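Local coordinates for protein amine Dehydrogenase (Pseudomonas putida, PDB 1JMX) that probably carries electrons through two covalently bound c-type hemes on the alpha subunit of a quinohemoprotein amine dehydrogenase, at residues E90-Q95 and S105-A110. Sequence-based numbering, arbitrary orientation.
With HEC (heme c), chain E.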
loop_
_atom_site.group_PDB
_atom_site.type_symbol
_atom_site.label_atom_id
_atom_site.label_comp_id
_atom_site.label_asym_id
_atom_site.label_seq_id
_atom_site.Cartn_x
_atom_site.Cartn_y
_atom_site.Cartn_z
ATOM N N GLU A 90 8.697 10.635 1.535
ATOM C CA GLU A 90 8.681 11.040 2.936
ATOM C C GLU A 90 10.018 10.952 3.648
ATOM O O GLU A 90 10.815 10.050 3.394
ATOM C CB GLU A 90 7.637 10.245 3.711
ATOM C CG GLU A 90 6.236 10.424 3.195
ATOM C CD GLU A 90 5.213 9.866 4.139
ATOM O OE1 GLU A 90 5.286 8.662 4.437
ATOM O OE2 GLU A 90 4.347 10.633 4.591
ATOM N N GLN A 91 10.240 11.902 4.550
ATOM C CA GLN A 91 11.463 11.956 5.341
ATOM C C GLN A 91 11.180 12.043 6.843
ATOM O O GLN A 91 11.164 13.129 7.422
ATOM C CB GLN A 91 12.362 13.125 4.898
ATOM C CG GLN A 91 13.176 12.869 3.614
ATOM C CD GLN A 91 14.019 11.573 3.653
ATOM O OE1 GLN A 91 14.785 11.310 4.604
ATOM N NE2 GLN A 91 13.886 10.765 2.601
ATOM N N PHE A 92 10.905 10.892 7.448
ATOM C CA PHE A 92 10.652 10.786 8.885
ATOM C C PHE A 92 11.767 9.906 9.436
ATOM O O PHE A 92 12.495 9.275 8.666
ATOM C CB PHE A 92 9.310 10.090 9.167
ATOM C CG PHE A 92 8.104 10.918 8.843
ATOM C CD1 PHE A 92 7.636 11.865 9.741
ATOM C CD2 PHE A 92 7.417 10.731 7.652
ATOM C CE1 PHE A 92 6.494 12.616 9.461
ATOM C CE2 PHE A 92 6.276 11.472 7.358
ATOM C CZ PHE A 92 5.810 12.419 8.266
ATOM N N ASP A 93 11.894 9.850 10.759
ATOM C CA ASP A 93 12.910 9.012 11.391
ATOM C C ASP A 93 12.588 7.535 11.119
ATOM O O ASP A 93 11.439 7.194 10.852
ATOM C CB ASP A 93 12.986 9.306 12.896
ATOM C CG ASP A 93 11.647 9.163 13.596
ATOM O OD1 ASP A 93 10.707 9.911 13.245
ATOM O OD2 ASP A 93 11.541 8.309 14.502
ATOM N N THR A 94 13.590 6.662 11.202
ATOM C CA THR A 94 13.394 5.239 10.911
ATOM C C THR A 94 12.371 4.540 11.795
ATOM O O THR A 94 11.591 3.729 11.309
ATOM C CB THR A 94 14.718 4.426 10.938
ATOM O OG1 THR A 94 15.310 4.498 12.240
ATOM C CG2 THR A 94 15.701 4.960 9.913
ATOM N N GLN A 95 12.351 4.872 13.080
ATOM C CA GLN A 95 11.411 4.238 13.993
ATOM C C GLN A 95 9.964 4.467 13.565
ATOM O O GLN A 95 9.176 3.531 13.513
ATOM C CB GLN A 95 11.625 4.734 15.413
ATOM C CG GLN A 95 10.761 4.040 16.418
ATOM C CD GLN A 95 10.799 4.727 17.748
ATOM O OE1 GLN A 95 11.245 4.150 18.734
ATOM N NE2 GLN A 95 10.342 5.979 17.790
ATOM N N SER A 105 1.170 6.381 4.676
ATOM C CA SER A 105 2.180 7.413 4.870
ATOM C C SER A 105 2.410 7.752 6.338
ATOM O O SER A 105 1.552 7.514 7.181
ATOM C CB SER A 105 1.764 8.688 4.130
ATOM O OG SER A 105 0.674 9.317 4.776
ATOM N N GLY A 106 3.586 8.292 6.637
ATOM C CA GLY A 106 3.899 8.716 7.985
ATOM C C GLY A 106 3.225 10.057 8.237
ATOM O O GLY A 106 3.104 10.480 9.381
ATOM N N ALA A 107 2.802 10.730 7.164
ATOM C CA ALA A 107 2.124 12.024 7.257
ATOM C C ALA A 107 0.737 11.877 7.876
ATOM O O ALA A 107 0.252 12.794 8.527
ATOM C CB ALA A 107 2.019 12.672 5.892
ATOM N N ARG A 108 0.102 10.726 7.650
ATOM C CA ARG A 108 -1.223 10.427 8.195
ATOM C C ARG A 108 -1.149 10.435 9.727
ATOM O O ARG A 108 -2.098 10.808 10.409
ATOM C CB ARG A 108 -1.697 9.059 7.696
ATOM C CG ARG A 108 -3.045 8.625 8.236
ATOM C CD ARG A 108 -3.400 7.206 7.836
ATOM N NE ARG A 108 -3.705 7.084 6.417
ATOM C CZ ARG A 108 -4.213 5.995 5.851
ATOM N NH1 ARG A 108 -4.478 4.927 6.583
ATOM N NH2 ARG A 108 -4.440 5.964 4.550
ATOM N N VAL A 109 0.009 10.051 10.246
ATOM C CA VAL A 109 0.271 10.008 11.674
ATOM C C VAL A 109 0.541 11.421 12.199
ATOM O O VAL A 109 -0.042 11.838 13.197
ATOM C CB VAL A 109 1.507 9.121 11.963
ATOM C CG1 VAL A 109 1.824 9.102 13.444
ATOM C CG2 VAL A 109 1.279 7.717 11.440
ATOM N N ALA A 110 1.422 12.147 11.510
ATOM C CA ALA A 110 1.807 13.508 11.883
ATOM C C ALA A 110 0.686 14.540 11.758
ATOM O O ALA A 110 0.780 15.629 12.316
ATOM C CB ALA A 110 3.018 13.944 11.077
HETATM FE FE HEC E . -2.125 2.948 10.669
HETATM C CHA HEC E . -5.162 4.103 9.887
HETATM C CHB HEC E . -1.733 5.549 12.786
HETATM C CHC HEC E . 0.880 1.707 11.616
HETATM C CHD HEC E . -2.570 0.300 8.536
HETATM N NA HEC E . -3.197 4.497 11.195
HETATM C C1A HEC E . -4.440 4.836 10.770
HETATM C C2A HEC E . -4.905 6.051 11.378
HETATM C C3A HEC E . -3.928 6.464 12.183
HETATM C C4A HEC E . -2.876 5.491 12.080
HETATM C CMA HEC E . -3.937 7.707 13.056
HETATM C CAA HEC E . -6.254 6.693 11.142
HETATM C CBA HEC E . -6.988 6.547 12.474
HETATM C CGA HEC E . -8.396 7.080 12.534
HETATM O O1A HEC E . -8.924 7.590 11.560
HETATM O O2A HEC E . -8.987 6.971 13.587
HETATM N NB HEC E . -0.733 3.504 11.913
HETATM C C1B HEC E . -0.721 4.630 12.737
HETATM C C2B HEC E . 0.436 4.725 13.560
HETATM C C3B HEC E . 1.178 3.622 13.260
HETATM C C4B HEC E . 0.460 2.879 12.217
HETATM C CMB HEC E . 0.746 5.834 14.586
HETATM C CAB HEC E . 2.495 3.297 13.949
HETATM C CBB HEC E . 2.439 2.173 14.987
HETATM N NC HEC E . -1.063 1.362 10.158
HETATM C C1C HEC E . 0.175 1.003 10.645
HETATM C C2C HEC E . 0.658 -0.203 10.037
HETATM C C3C HEC E . -0.281 -0.595 9.172
HETATM C C4C HEC E . -1.374 0.366 9.252
HETATM C CMC HEC E . 1.998 -0.874 10.345
HETATM C CAC HEC E . -0.087 -1.751 8.215
HETATM C CBC HEC E . -0.468 -3.161 8.621
HETATM N ND HEC E . -3.555 2.324 9.472
HETATM C C1D HEC E . -3.604 1.215 8.651
HETATM C C2D HEC E . -4.884 1.129 7.942
HETATM C C3D HEC E . -5.586 2.236 8.375
HETATM C C4D HEC E . -4.756 2.930 9.277
HETATM C CMD HEC E . -5.308 0.042 6.958
HETATM C CAD HEC E . -6.992 2.751 8.043
HETATM C CBD HEC E . -7.780 2.012 7.014
HETATM C CGD HEC E . -7.620 2.640 5.670
HETATM O O1D HEC E . -6.586 3.308 5.441
HETATM O O2D HEC E . -8.525 2.476 4.822
#
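Glu90 reaches with its carboxylate to the turn leading into the short helix 107-110 and takes two successive backbone N-H groups there. OE1 accepts from Gly106 N at 2.8 Å through its syn lone pair, nearly straight at 171°. OE2 takes Ala107 N at 3.0 Å, also on the syn side but tilted out of the carboxylate plane and more bent, at 137°. CG stands anti to the carbonyl carbon (chi1 -60°) and the chain runs extended beyond CG, which carries the carboxylate across to this turn. Tyr80 OH is a further partner of OE2. The ring of Phe92 lies beside this grip, with Glu90 CD at its edge, in plane. Its CE2 comes obliquely to 3.5 Å from Gly106 C, and CE1 touches Ala110 CB at 4.1 Å. This turn follows the CXXCH heme-binding motif of a cytochrome c-like domain, Cys100 to His104. Ser105 OG accepts from Arg108 N at 3.3 Å, a capping bond, and is also hydrogen-bonded to Pro494 O. With Glu90 cut back to alanine, the N-H groups of Gly106 and Ala107 and the hydroxyl of Tyr80 would probably lose their shared carboxylate, and a gap is likely to open at the edge of the Phe92 ring. On the heme side of the helix, Arg108 NH1 donates to propionate oxygen O1D of heme c at 2.9 Å, while Val109 CG1 packs 3.6 Å from heme methyl CMB.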